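Local coordinates for protein CHAD domain (Ricinus communis, PDB 6QV5) that probably binds inorganic polyphosphate, as an all-alpha-helical module of the CHAD family, and also carries a zinc ion, at residues A32-C37 with G157-E162; R65-A70 with D86-L91; L71-A76 with R212-F217; I206-G211 with A235-E240. All coordinates share one frame; numbering follows the deposited sequence.

In the fold
Starting from the N terminus, helix 26-42 supplies residues 32-37, and contact 1 closes a long loop when the chain returns on helix 147-163. Within that loop lies contact 2, a short closure between the successive helices 54-73 and 82-108. Helix 54-73 also gives residues 71-76 to contact 3, which reaches forward to helix 198-217 and so crosses both earlier contacts. Contact 4, between helices 198-217 and 224-260, crosses contact 3 and follows contacts 1 and 2 in series. Contacts 1, 2 and 3 touch one another; contact 4 meets contacts 2 and 3 but stays about 10 Å from contact 1, nearest atoms. Contact 3 thus joins the early helices to the later ones.

Contact 1: residues A32-C37 with G157-E162; sequences AILGNC and GAWMLE
Leu34 and Met160 run alongside each other in opposite senses and make the tight part of this contact. The sulfur of Met160 reaches the root of the leucine, SD to Leu34 CB 3.7 Å, while Met160 CG sits 4.0 Å from Leu34 CD1. Met160 stretches out across the gap (chi1 -178°) and bends only at its last torsion, chi3 84°; its SD also lies 3.7 Å from Gly35 N, against the backbone of helix 26-42. Leu34 CD1 is shared: besides Met160 it meets the indole of Trp159, 4.0 Å from CZ3, at an oblique angle to the ring. The two helices are antiparallel neighbours, their segment axes 10.5 Å apart and 167° from one another, as in the four-helix-bundle packing of CHAD domains. On the inner side Leu34 goes on to Leu67, and Trp159 rests on Leu71 of helix 54-73 and on Pro81 of the loop that follows, so the apolar patch merges with a third helix. The outer side is much looser: Gly35, Trp159 and Met160 all stay partly exposed, and Gly35 overlaps the opposing helix only slightly, at the rim of the methionine sulfur. The polar Asn36 faces another way, bonded through OD1 to Arg66 and through ND2 to the backbone of Gln16.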
loop_
_atom_site.group_PDB
_atom_site.type_symbol
_atom_site.label_atom_id
_atom_site.label_comp_id
_atom_site.label_asym_id
_atom_site.label_seq_id
_atom_site.Cartn_x
_atom_site.Cartn_y
_atom_site.Cartn_z
ATOM N N ALA A 32 -19.251 -3.523 -4.789
ATOM C CA ALA A 32 -19.068 -2.084 -4.595
ATOM C C ALA A 32 -17.655 -1.782 -4.091
ATOM O O ALA A 32 -17.051 -0.811 -4.546
ATOM C CB ALA A 32 -20.106 -1.539 -3.627
ATOM N N ILE A 33 -17.125 -2.627 -3.172
ATOM C CA ILE A 33 -15.779 -2.524 -2.591
ATOM C C ILE A 33 -14.720 -2.849 -3.654
ATOM O O ILE A 33 -13.803 -2.048 -3.859
ATOM C CB ILE A 33 -15.644 -3.399 -1.299
ATOM C CG1 ILE A 33 -16.420 -2.770 -0.122
ATOM C CG2 ILE A 33 -14.170 -3.652 -0.913
ATOM C CD1 ILE A 33 -16.895 -3.739 0.939
ATOM N N LEU A 34 -14.853 -4.014 -4.328
ATOM C CA LEU A 34 -13.917 -4.447 -5.370
ATOM C C LEU A 34 -13.970 -3.567 -6.615
ATOM O O LEU A 34 -12.931 -3.334 -7.233
ATOM C CB LEU A 34 -14.105 -5.928 -5.733
ATOM C CG LEU A 34 -13.645 -6.968 -4.704
ATOM C CD1 LEU A 34 -13.991 -8.352 -5.171
ATOM C CD2 LEU A 34 -12.136 -6.900 -4.457
ATOM N N GLY A 35 -15.167 -3.074 -6.946
ATOM C CA GLY A 35 -15.397 -2.172 -8.071
ATOM C C GLY A 35 -14.719 -0.831 -7.864
ATOM O O GLY A 35 -14.198 -0.247 -8.816
ATOM N N ASN A 36 -14.704 -0.354 -6.603
ATOM C CA ASN A 36 -14.054 0.887 -6.175
ATOM C C ASN A 36 -12.531 0.733 -6.301
ATOM O O ASN A 36 -11.851 1.681 -6.698
ATOM C CB ASN A 36 -14.443 1.212 -4.728
ATOM C CG ASN A 36 -13.977 2.562 -4.246
ATOM O OD1 ASN A 36 -12.834 2.734 -3.811
ATOM N ND2 ASN A 36 -14.859 3.547 -4.305
ATOM N N CYS A 37 -12.009 -0.470 -5.972
ATOM C CA CYS A 37 -10.591 -0.817 -6.055
ATOM C C CYS A 37 -10.134 -0.886 -7.508
ATOM O O CYS A 37 -9.095 -0.317 -7.839
ATOM C CB CYS A 37 -10.302 -2.121 -5.318
ATOM S SG CYS A 37 -10.384 -1.989 -3.515
ATOM N N GLY A 157 -13.064 -8.595 -12.922
ATOM C CA GLY A 157 -14.384 -7.982 -13.016
ATOM C C GLY A 157 -15.479 -8.996 -13.278
ATOM O O GLY A 157 -16.555 -8.912 -12.679
ATOM N N ALA A 158 -15.193 -9.980 -14.157
ATOM C CA ALA A 158 -16.103 -11.070 -14.516
ATOM C C ALA A 158 -16.326 -12.010 -13.327
ATOM O O ALA A 158 -17.456 -12.448 -13.103
ATOM C CB ALA A 158 -15.550 -11.847 -15.701
ATOM N N TRP A 159 -15.252 -12.303 -12.565
ATOM C CA TRP A 159 -15.288 -13.155 -11.376
ATOM C C TRP A 159 -16.059 -12.452 -10.253
ATOM O O TRP A 159 -16.856 -13.097 -9.572
ATOM C CB TRP A 159 -13.860 -13.529 -10.932
ATOM C CG TRP A 159 -13.786 -14.187 -9.586
ATOM C CD1 TRP A 159 -13.999 -15.503 -9.303
ATOM C CD2 TRP A 159 -13.496 -13.548 -8.338
ATOM N NE1 TRP A 159 -13.859 -15.725 -7.953
ATOM C CE2 TRP A 159 -13.555 -14.540 -7.335
ATOM C CE3 TRP A 159 -13.207 -12.223 -7.964
ATOM C CZ2 TRP A 159 -13.331 -14.253 -5.983
ATOM C CZ3 TRP A 159 -12.982 -11.941 -6.626
ATOM C CH2 TRP A 159 -13.036 -12.949 -5.654
ATOM N N MET A 160 -15.826 -11.131 -10.081
ATOM C CA MET A 160 -16.472 -10.272 -9.083
ATOM C C MET A 160 -17.999 -10.316 -9.223
ATOM O O MET A 160 -18.690 -10.557 -8.233
ATOM C CB MET A 160 -15.953 -8.826 -9.218
ATOM C CG MET A 160 -16.523 -7.857 -8.200
ATOM S SD MET A 160 -16.338 -6.137 -8.732
ATOM C CE MET A 160 -17.771 -5.957 -9.761
ATOM N N LEU A 161 -18.511 -10.109 -10.452
ATOM C CA LEU A 161 -19.945 -10.105 -10.754
ATOM C C LEU A 161 -20.600 -11.482 -10.644
ATOM O O LEU A 161 -21.779 -11.560 -10.302
ATOM C CB LEU A 161 -20.218 -9.483 -12.134
ATOM C CG LEU A 161 -19.849 -8.005 -12.299
ATOM C CD1 LEU A 161 -19.528 -7.692 -13.735
ATOM C CD2 LEU A 161 -20.949 -7.088 -11.779
ATOM N N GLU A 162 -19.842 -12.562 -10.923
ATOM C CA GLU A 162 -20.336 -13.939 -10.846
ATOM C C GLU A 162 -20.470 -14.414 -9.390
ATOM O O GLU A 162 -21.467 -15.055 -9.051
ATOM C CB GLU A 162 -19.433 -14.891 -11.656
ATOM C CG GLU A 162 -20.036 -16.272 -11.882
ATOM C CD GLU A 162 -19.237 -17.262 -12.712
ATOM O OE1 GLU A 162 -18.015 -17.059 -12.896
ATOM O OE2 GLU A 162 -19.843 -18.258 -13.174
#

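Contact 2: residues R65-A70 with D86-L91; sequences RRLRSA and DDISWL
Arg68 reaches across to Ser89 and makes the polar link between these helices. Its NH1 donates to Ser89 OG at 2.9 Å, nearly straight at 165°, and the oxygen lies close to the guanidinium plane, at its edge. A bend at chi3 (-81°) swings the flat group over to the serine, where NH2 also comes within 3.4 Å of Ser89 CA. Ser89 OG is gripped twice, since it is also hydrogen-bonded to Gln85 O one turn earlier in its own helix; that second bond probably helps orient the hydroxyl to accept from the arginine. The apolar part is Ile88. Its CG2 lies over one face of the guanidinium and 4.2 Å from Arg68 CG, so the one methyl lies loosely along both the stem and the charged end. On the inner side Leu67 CD2 meets Ile88 CG1 more distantly, at 4.4 Å. Helices 54-73 and 82-108 follow one another in the chain and form an antiparallel helical hairpin, with the two segments crossing at -151°. Ile88 continues onto Leu152 and Leu156 of helix 147-163, and Leu67 onto Leu34, Cys37 and Ile41 of helix 26-42, so the inner face of the hairpin packs against both of those helices, as in a four-helix bundle.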
loop_
_atom_site.group_PDB
_atom_site.type_symbol
_atom_site.label_atom_id
_atom_site.label_comp_id
_atom_site.label_asym_id
_atom_site.label_seq_id
_atom_site.Cartn_x
_atom_site.Cartn_y
_atom_site.Cartn_z
ATOM N N ARG A 65 -2.795 -2.331 -3.899
ATOM C CA ARG A 65 -2.684 -2.710 -2.486
ATOM C C ARG A 65 -4.062 -2.831 -1.833
ATOM O O ARG A 65 -4.295 -3.786 -1.090
ATOM C CB ARG A 65 -1.828 -1.702 -1.710
ATOM C CG ARG A 65 -0.349 -2.022 -1.727
ATOM C CD ARG A 65 0.354 -1.352 -0.566
ATOM N NE ARG A 65 1.781 -1.171 -0.829
ATOM C CZ ARG A 65 2.307 -0.081 -1.380
ATOM N NH1 ARG A 65 1.531 0.939 -1.725
ATOM N NH2 ARG A 65 3.615 -0.000 -1.583
ATOM N N ARG A 66 -4.973 -1.871 -2.129
ATOM C CA ARG A 66 -6.354 -1.836 -1.630
ATOM C C ARG A 66 -7.137 -3.047 -2.139
ATOM O O ARG A 66 -7.911 -3.629 -1.381
ATOM C CB ARG A 66 -7.061 -0.538 -2.056
ATOM C CG ARG A 66 -6.693 0.669 -1.209
ATOM C CD ARG A 66 -7.350 1.947 -1.698
ATOM N NE ARG A 66 -8.768 2.005 -1.345
ATOM C CZ ARG A 66 -9.767 1.884 -2.213
ATOM N NH1 ARG A 66 -11.025 1.943 -1.798
ATOM N NH2 ARG A 66 -9.518 1.709 -3.505
ATOM N N LEU A 67 -6.909 -3.433 -3.411
ATOM C CA LEU A 67 -7.541 -4.585 -4.052
ATOM C C LEU A 67 -7.088 -5.895 -3.394
ATOM O O LEU A 67 -7.934 -6.736 -3.088
ATOM C CB LEU A 67 -7.239 -4.588 -5.566
ATOM C CG LEU A 67 -7.824 -5.739 -6.398
ATOM C CD1 LEU A 67 -9.298 -5.514 -6.712
ATOM C CD2 LEU A 67 -7.045 -5.922 -7.684
ATOM N N ARG A 68 -5.766 -6.053 -3.164
ATOM C CA ARG A 68 -5.182 -7.243 -2.539
ATOM C C ARG A 68 -5.683 -7.443 -1.103
ATOM O O ARG A 68 -5.997 -8.575 -0.728
ATOM C CB ARG A 68 -3.650 -7.204 -2.592
ATOM C CG ARG A 68 -3.030 -8.595 -2.653
ATOM C CD ARG A 68 -1.643 -8.639 -2.045
ATOM N NE ARG A 68 -0.613 -8.157 -2.967
ATOM C CZ ARG A 68 0.067 -8.932 -3.807
ATOM N NH1 ARG A 68 -0.173 -10.237 -3.861
ATOM N NH2 ARG A 68 0.994 -8.408 -4.598
ATOM N N SER A 69 -5.787 -6.344 -0.318
ATOM C CA SER A 69 -6.288 -6.380 1.060
ATOM C C SER A 69 -7.785 -6.706 1.095
ATOM O O SER A 69 -8.230 -7.402 2.008
ATOM C CB SER A 69 -5.991 -5.073 1.791
ATOM O OG SER A 69 -6.664 -3.970 1.206
ATOM N N ALA A 70 -8.549 -6.227 0.086
ATOM C CA ALA A 70 -9.985 -6.497 -0.054
ATOM C C ALA A 70 -10.214 -7.977 -0.376
ATOM O O ALA A 70 -11.143 -8.575 0.158
ATOM C CB ALA A 70 -10.589 -5.623 -1.142
ATOM N N ASP A 86 -1.701 -14.617 -8.896
ATOM C CA ASP A 86 -0.340 -14.595 -9.441
ATOM C C ASP A 86 -0.137 -13.340 -10.295
ATOM O O ASP A 86 0.932 -12.729 -10.238
ATOM C CB ASP A 86 -0.057 -15.858 -10.280
ATOM C CG ASP A 86 -0.046 -17.176 -9.518
ATOM O OD1 ASP A 86 0.114 -17.148 -8.275
ATOM O OD2 ASP A 86 -0.184 -18.235 -10.167
ATOM N N ASP A 87 -1.170 -12.956 -11.076
ATOM C CA ASP A 87 -1.153 -11.775 -11.941
ATOM C C ASP A 87 -1.250 -10.472 -11.138
ATOM O O ASP A 87 -0.683 -9.462 -11.558
ATOM C CB ASP A 87 -2.252 -11.855 -13.013
ATOM C CG ASP A 87 -2.154 -13.045 -13.952
ATOM O OD1 ASP A 87 -1.027 -13.358 -14.403
ATOM O OD2 ASP A 87 -3.203 -13.648 -14.255
ATOM N N ILE A 88 -1.961 -10.497 -9.986
ATOM C CA ILE A 88 -2.098 -9.350 -9.074
ATOM C C ILE A 88 -0.731 -9.090 -8.421
ATOM O O ILE A 88 -0.311 -7.935 -8.313
ATOM C CB ILE A 88 -3.251 -9.564 -8.044
ATOM C CG1 ILE A 88 -4.628 -9.459 -8.737
ATOM C CG2 ILE A 88 -3.167 -8.578 -6.859
ATOM C CD1 ILE A 88 -5.738 -10.277 -8.097
ATOM N N SER A 89 -0.025 -10.179 -8.042
ATOM C CA SER A 89 1.316 -10.143 -7.454
ATOM C C SER A 89 2.333 -9.603 -8.461
ATOM O O SER A 89 3.228 -8.854 -8.073
ATOM C CB SER A 89 1.726 -11.528 -6.964
ATOM O OG SER A 89 0.873 -11.966 -5.919
ATOM N N TRP A 90 2.166 -9.955 -9.756
ATOM C CA TRP A 90 3.005 -9.490 -10.862
ATOM C C TRP A 90 2.802 -7.983 -11.073
ATOM O O TRP A 90 3.786 -7.254 -11.195
ATOM C CB TRP A 90 2.710 -10.292 -12.148
ATOM C CG TRP A 90 3.134 -9.615 -13.419
ATOM C CD1 TRP A 90 4.399 -9.519 -13.916
ATOM C CD2 TRP A 90 2.283 -8.925 -14.345
ATOM N NE1 TRP A 90 4.392 -8.812 -15.098
ATOM C CE2 TRP A 90 3.106 -8.434 -15.383
ATOM C CE3 TRP A 90 0.902 -8.665 -14.393
ATOM C CZ2 TRP A 90 2.591 -7.709 -16.465
ATOM C CZ3 TRP A 90 0.396 -7.941 -15.461
ATOM C CH2 TRP A 90 1.234 -7.477 -16.484
ATOM N N LEU A 91 1.531 -7.525 -11.095
ATOM C CA LEU A 91 1.150 -6.118 -11.259
ATOM C C LEU A 91 1.658 -5.263 -10.084
ATOM O O LEU A 91 2.120 -4.140 -10.301
ATOM C CB LEU A 91 -0.380 -5.994 -11.427
ATOM C CG LEU A 91 -0.989 -4.589 -11.587
ATOM C CD1 LEU A 91 -0.490 -3.898 -12.847
ATOM C CD2 LEU A 91 -2.501 -4.654 -11.601
#

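Contact 3: residues L71-A76 with R212-F217; sequences LKLFDA and RYALEF
The ring of Phe217 takes Leu73 at its edge, near the ring plane, with Leu73 CD2 4.2 Å from Phe217 CD2. One face of the same ring carries the carbonyl oxygen Tyr213 O, 3.1 Å above the plane and offset toward the rim. A second ring, Phe74, receives the other branch of the leucine: Leu73 CD1 stands 3.7 Å over its centre, a CH-pi approach. Phe74 also meets Phe30 edge-to-face and the ring of Phe174 with the planes at about 10°. Leu73 works with both methyls, CD1 on Phe74 and CD2 toward the opposing helix, where it touches Ala214 CB at 4.2 Å as well as Phe217. Its CG lies between the backbone N and the carbonyl carbon (chi1 53°), an uncommon setting in a helix that directs the branches to these partners. Within helix 198-217, Arg212 NH1 and Glu216 OE2 pair at 2.9 Å through charge alone, because the oxygen lies well out of the guanidinium plane. The contact joins the last turn of helix 54-73 to the last turns of helix 198-217; Ile33 and Cys37 of helix 26-42 pack on Phe217, while Phe174, Ile178 and Leu182 of helix 171-192 cover Leu73 and Ala214.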
loop_
_atom_site.group_PDB
_atom_site.type_symbol
_atom_site.label_atom_id
_atom_site.label_comp_id
_atom_site.label_asym_id
_atom_site.label_seq_id
_atom_site.Cartn_x
_atom_site.Cartn_y
_atom_site.Cartn_z
ATOM N N LEU A 71 -9.343 -8.576 -1.212
ATOM C CA LEU A 71 -9.424 -9.997 -1.566
ATOM C C LEU A 71 -9.026 -10.888 -0.383
ATOM O O LEU A 71 -9.506 -12.019 -0.284
ATOM C CB LEU A 71 -8.564 -10.318 -2.802
ATOM C CG LEU A 71 -9.063 -9.763 -4.139
ATOM C CD1 LEU A 71 -7.919 -9.555 -5.098
ATOM C CD2 LEU A 71 -10.112 -10.662 -4.763
ATOM N N LYS A 72 -8.169 -10.367 0.520
ATOM C CA LYS A 72 -7.703 -11.069 1.716
ATOM C C LYS A 72 -8.820 -11.197 2.756
ATOM O O LYS A 72 -8.958 -12.261 3.363
ATOM C CB LYS A 72 -6.469 -10.373 2.311
ATOM C CG LYS A 72 -5.598 -11.296 3.164
ATOM C CD LYS A 72 -4.209 -10.712 3.441
ATOM C CE LYS A 72 -3.192 -10.990 2.350
ATOM N NZ LYS A 72 -2.797 -12.425 2.297
ATOM N N LEU A 73 -9.616 -10.126 2.962
ATOM C CA LEU A 73 -10.730 -10.150 3.913
ATOM C C LEU A 73 -11.930 -10.936 3.372
ATOM O O LEU A 73 -12.630 -11.585 4.151
ATOM C CB LEU A 73 -11.132 -8.743 4.416
ATOM C CG LEU A 73 -11.438 -7.655 3.384
ATOM C CD1 LEU A 73 -12.933 -7.545 3.124
ATOM C CD2 LEU A 73 -10.919 -6.313 3.854
ATOM N N PHE A 74 -12.145 -10.901 2.040
ATOM C CA PHE A 74 -13.226 -11.621 1.360
ATOM C C PHE A 74 -12.837 -13.069 0.994
ATOM O O PHE A 74 -13.659 -13.774 0.413
ATOM C CB PHE A 74 -13.676 -10.868 0.086
ATOM C CG PHE A 74 -14.534 -9.636 0.268
ATOM C CD1 PHE A 74 -15.753 -9.708 0.932
ATOM C CD2 PHE A 74 -14.172 -8.426 -0.312
ATOM C CE1 PHE A 74 -16.558 -8.574 1.075
ATOM C CE2 PHE A 74 -14.975 -7.292 -0.166
ATOM C CZ PHE A 74 -16.161 -7.374 0.529
ATOM N N ASP A 75 -11.599 -13.505 1.325
ATOM C CA ASP A 75 -11.052 -14.836 1.011
ATOM C C ASP A 75 -11.892 -16.015 1.522
ATOM O O ASP A 75 -11.992 -17.027 0.824
ATOM C CB ASP A 75 -9.597 -14.961 1.501
ATOM C CG ASP A 75 -8.869 -16.193 0.993
ATOM O OD1 ASP A 75 -8.503 -16.216 -0.203
ATOM O OD2 ASP A 75 -8.661 -17.131 1.792
ATOM N N ALA A 76 -12.488 -15.891 2.725
ATOM C CA ALA A 76 -13.315 -16.942 3.325
ATOM C C ALA A 76 -14.655 -17.125 2.604
ATOM O O ALA A 76 -15.050 -18.263 2.338
ATOM C CB ALA A 76 -13.542 -16.658 4.802
ATOM N N ARG A 212 -6.966 0.302 8.080
ATOM C CA ARG A 212 -7.314 1.580 7.455
ATOM C C ARG A 212 -8.186 1.346 6.215
ATOM O O ARG A 212 -9.202 2.023 6.058
ATOM C CB ARG A 212 -6.046 2.373 7.082
ATOM C CG ARG A 212 -6.306 3.841 6.752
ATOM C CD ARG A 212 -5.045 4.584 6.348
ATOM N NE ARG A 212 -4.741 4.425 4.924
ATOM C CZ ARG A 212 -5.165 5.244 3.965
ATOM N NH1 ARG A 212 -5.928 6.289 4.262
ATOM N NH2 ARG A 212 -4.835 5.020 2.700
ATOM N N TYR A 213 -7.794 0.380 5.353
ATOM C CA TYR A 213 -8.518 0.045 4.124
ATOM C C TYR A 213 -9.907 -0.537 4.394
ATOM O O TYR A 213 -10.876 -0.069 3.794
ATOM C CB TYR A 213 -7.690 -0.884 3.210
ATOM C CG TYR A 213 -6.383 -0.305 2.701
ATOM C CD1 TYR A 213 -6.252 1.059 2.444
ATOM C CD2 TYR A 213 -5.307 -1.131 2.394
ATOM C CE1 TYR A 213 -5.058 1.593 1.960
ATOM C CE2 TYR A 213 -4.113 -0.611 1.896
ATOM C CZ TYR A 213 -3.993 0.752 1.679
ATOM O OH TYR A 213 -2.817 1.267 1.189
ATOM N N ALA A 214 -10.005 -1.523 5.317
ATOM C CA ALA A 214 -11.264 -2.177 5.699
ATOM C C ALA A 214 -12.287 -1.188 6.258
ATOM O O ALA A 214 -13.471 -1.300 5.944
ATOM C CB ALA A 214 -11.002 -3.283 6.704
ATOM N N LEU A 215 -11.826 -0.206 7.051
ATOM C CA LEU A 215 -12.688 0.825 7.626
ATOM C C LEU A 215 -13.148 1.829 6.561
ATOM O O LEU A 215 -14.233 2.394 6.690
ATOM C CB LEU A 215 -11.986 1.522 8.800
ATOM C CG LEU A 215 -12.877 2.167 9.865
ATOM C CD1 LEU A 215 -13.771 1.136 10.567
ATOM C CD2 LEU A 215 -12.036 2.882 10.893
ATOM N N GLU A 216 -12.336 2.029 5.503
ATOM C CA GLU A 216 -12.670 2.908 4.380
ATOM C C GLU A 216 -13.677 2.217 3.457
ATOM O O GLU A 216 -14.515 2.893 2.858
ATOM C CB GLU A 216 -11.413 3.300 3.595
ATOM C CG GLU A 216 -10.586 4.397 4.245
ATOM C CD GLU A 216 -9.249 4.702 3.590
ATOM O OE1 GLU A 216 -8.683 3.809 2.917
ATOM O OE2 GLU A 216 -8.760 5.840 3.766
ATOM N N PHE A 217 -13.592 0.868 3.348
ATOM C CA PHE A 217 -14.490 0.041 2.535
ATOM C C PHE A 217 -15.901 0.029 3.122
ATOM O O PHE A 217 -16.868 0.224 2.385
ATOM C CB PHE A 217 -13.962 -1.404 2.408
ATOM C CG PHE A 217 -12.654 -1.610 1.676
ATOM C CD1 PHE A 217 -12.317 -0.820 0.580
ATOM C CD2 PHE A 217 -11.794 -2.641 2.034
ATOM C CE1 PHE A 217 -11.118 -1.027 -0.107
ATOM C CE2 PHE A 217 -10.595 -2.844 1.347
ATOM C CZ PHE A 217 -10.266 -2.037 0.280
#

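Contact 4: residues I206-G211 with A235-E240; sequences IATKRG and AATQEE
Lys209 overlaps the amide end of Gln238, the two side chains crossing at about a right angle. Lys209 CG packs 3.7 Å from Gln238 CD, and farther out Lys209 CE lies 3.5 Å from Gln238 NE2, so it is the carbon part of the lysine that meets the amide. The lysine is extended beyond CG, which carries NZ past the glutamine to the neighbourhood of Arg65 NE on helix 54-73. Next to this pair Thr208 brings its methyl over: CG2, anti to the backbone N, sits 3.8 Å from Gln238 CB. A second threonine, Thr237, presents its own CG2 to Thr208 OG1 at 3.9 Å. Both hydroxyls are bonded back into their own helices, Thr208 OG1 to Thr204 O and Thr237 OG1 to Ala233 O. Thr208 also rests on Leu186, and Thr237 on Ile289 and Leu293 of helix 286-293. The backbones come close, with segment axes 9.1 Å apart, consistent with the small side chains of Thr208 and Thr237 at the interface; the crossing angle is -142°. This is an antiparallel hairpin of successive helices, as in CHAD domains, and the nearby Lys209 and Arg65 are consistent with a basic surface suited to polyphosphate.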
loop_
_atom_site.group_PDB
_atom_site.type_symbol
_atom_site.label_atom_id
_atom_site.label_comp_id
_atom_site.label_asym_id
_atom_site.label_seq_id
_atom_site.Cartn_x
_atom_site.Cartn_y
_atom_site.Cartn_z
ATOM N N ILE A 206 1.591 -3.352 8.349
ATOM C CA ILE A 206 0.616 -3.952 7.427
ATOM C C ILE A 206 -0.755 -4.111 8.111
ATOM O O ILE A 206 -1.777 -3.950 7.444
ATOM C CB ILE A 206 1.098 -5.248 6.707
ATOM C CG1 ILE A 206 1.369 -6.415 7.684
ATOM C CG2 ILE A 206 2.312 -4.962 5.810
ATOM C CD1 ILE A 206 1.014 -7.802 7.129
ATOM N N ALA A 207 -0.774 -4.367 9.443
ATOM C CA ALA A 207 -2.005 -4.474 10.241
ATOM C C ALA A 207 -2.695 -3.106 10.300
ATOM O O ALA A 207 -3.925 -3.035 10.324
ATOM C CB ALA A 207 -1.686 -4.960 11.646
ATOM N N THR A 208 -1.886 -2.029 10.286
ATOM C CA THR A 208 -2.309 -0.631 10.273
ATOM C C THR A 208 -2.938 -0.296 8.908
ATOM O O THR A 208 -3.958 0.394 8.864
ATOM C CB THR A 208 -1.104 0.263 10.612
ATOM O OG1 THR A 208 -0.615 -0.079 11.910
ATOM C CG2 THR A 208 -1.438 1.730 10.585
ATOM N N LYS A 209 -2.326 -0.787 7.806
ATOM C CA LYS A 209 -2.802 -0.584 6.435
ATOM C C LYS A 209 -4.104 -1.348 6.189
ATOM O O LYS A 209 -5.054 -0.766 5.659
ATOM C CB LYS A 209 -1.731 -0.996 5.408
ATOM C CG LYS A 209 -0.827 0.143 4.963
ATOM C CD LYS A 209 0.091 -0.294 3.827
ATOM C CE LYS A 209 0.922 0.842 3.287
ATOM N NZ LYS A 209 1.830 0.391 2.200
ATOM N N ARG A 210 -4.152 -2.640 6.598
ATOM C CA ARG A 210 -5.324 -3.518 6.471
ATOM C C ARG A 210 -6.532 -2.938 7.209
ATOM O O ARG A 210 -7.637 -2.948 6.666
ATOM C CB ARG A 210 -5.017 -4.932 6.999
ATOM C CG ARG A 210 -4.195 -5.798 6.057
ATOM C CD ARG A 210 -3.846 -7.119 6.712
ATOM N NE ARG A 210 -2.911 -7.905 5.906
ATOM C CZ ARG A 210 -2.388 -9.069 6.281
ATOM N NH1 ARG A 210 -2.700 -9.597 7.459
ATOM N NH2 ARG A 210 -1.546 -9.712 5.485
ATOM N N GLY A 211 -6.296 -2.422 8.420
ATOM C CA GLY A 211 -7.312 -1.806 9.267
ATOM C C GLY A 211 -7.850 -0.503 8.710
ATOM O O GLY A 211 -9.046 -0.224 8.841
ATOM N N ALA A 235 -3.245 6.208 10.668
ATOM C CA ALA A 235 -2.457 6.954 9.677
ATOM C C ALA A 235 -1.134 7.483 10.252
ATOM O O ALA A 235 -0.127 7.479 9.544
ATOM C CB ALA A 235 -3.274 8.100 9.101
ATOM N N ALA A 236 -1.139 7.903 11.538
ATOM C CA ALA A 236 0.041 8.401 12.254
ATOM C C ALA A 236 1.059 7.279 12.497
ATOM O O ALA A 236 2.264 7.516 12.388
ATOM C CB ALA A 236 -0.375 9.031 13.575
ATOM N N THR A 237 0.569 6.059 12.808
ATOM C CA THR A 237 1.382 4.859 13.041
ATOM C C THR A 237 2.023 4.400 11.719
ATOM O O THR A 237 3.204 4.040 11.707
ATOM C CB THR A 237 0.528 3.764 13.712
ATOM O OG1 THR A 237 -0.080 4.296 14.890
ATOM C CG2 THR A 237 1.330 2.519 14.073
ATOM N N GLN A 238 1.242 4.431 10.614
ATOM C CA GLN A 238 1.670 4.060 9.261
ATOM C C GLN A 238 2.773 5.006 8.767
ATOM O O GLN A 238 3.738 4.547 8.155
ATOM C CB GLN A 238 0.469 4.090 8.298
ATOM C CG GLN A 238 0.691 3.344 6.982
ATOM C CD GLN A 238 -0.381 3.637 5.957
ATOM O OE1 GLN A 238 -1.587 3.600 6.237
ATOM N NE2 GLN A 238 0.037 3.919 4.731
ATOM N N GLU A 239 2.620 6.317 9.043
ATOM C CA GLU A 239 3.559 7.383 8.682
ATOM C C GLU A 239 4.913 7.184 9.386
ATOM O O GLU A 239 5.957 7.386 8.763
ATOM C CB GLU A 239 2.953 8.751 9.050
ATOM C CG GLU A 239 3.695 9.956 8.498
ATOM C CD GLU A 239 3.302 11.267 9.150
ATOM O OE1 GLU A 239 2.185 11.759 8.870
ATOM O OE2 GLU A 239 4.111 11.803 9.941
ATOM N N GLU A 240 4.886 6.778 10.674
ATOM C CA GLU A 240 6.077 6.549 11.490
ATOM C C GLU A 240 6.849 5.296 11.069
ATOM O O GLU A 240 8.055 5.387 10.831
ATOM C CB GLU A 240 5.728 6.540 12.994
ATOM C CG GLU A 240 6.907 6.339 13.943
ATOM C CD GLU A 240 8.081 7.298 13.859
ATOM O OE1 GLU A 240 7.871 8.492 13.537
ATOM O OE2 GLU A 240 9.219 6.854 14.132
#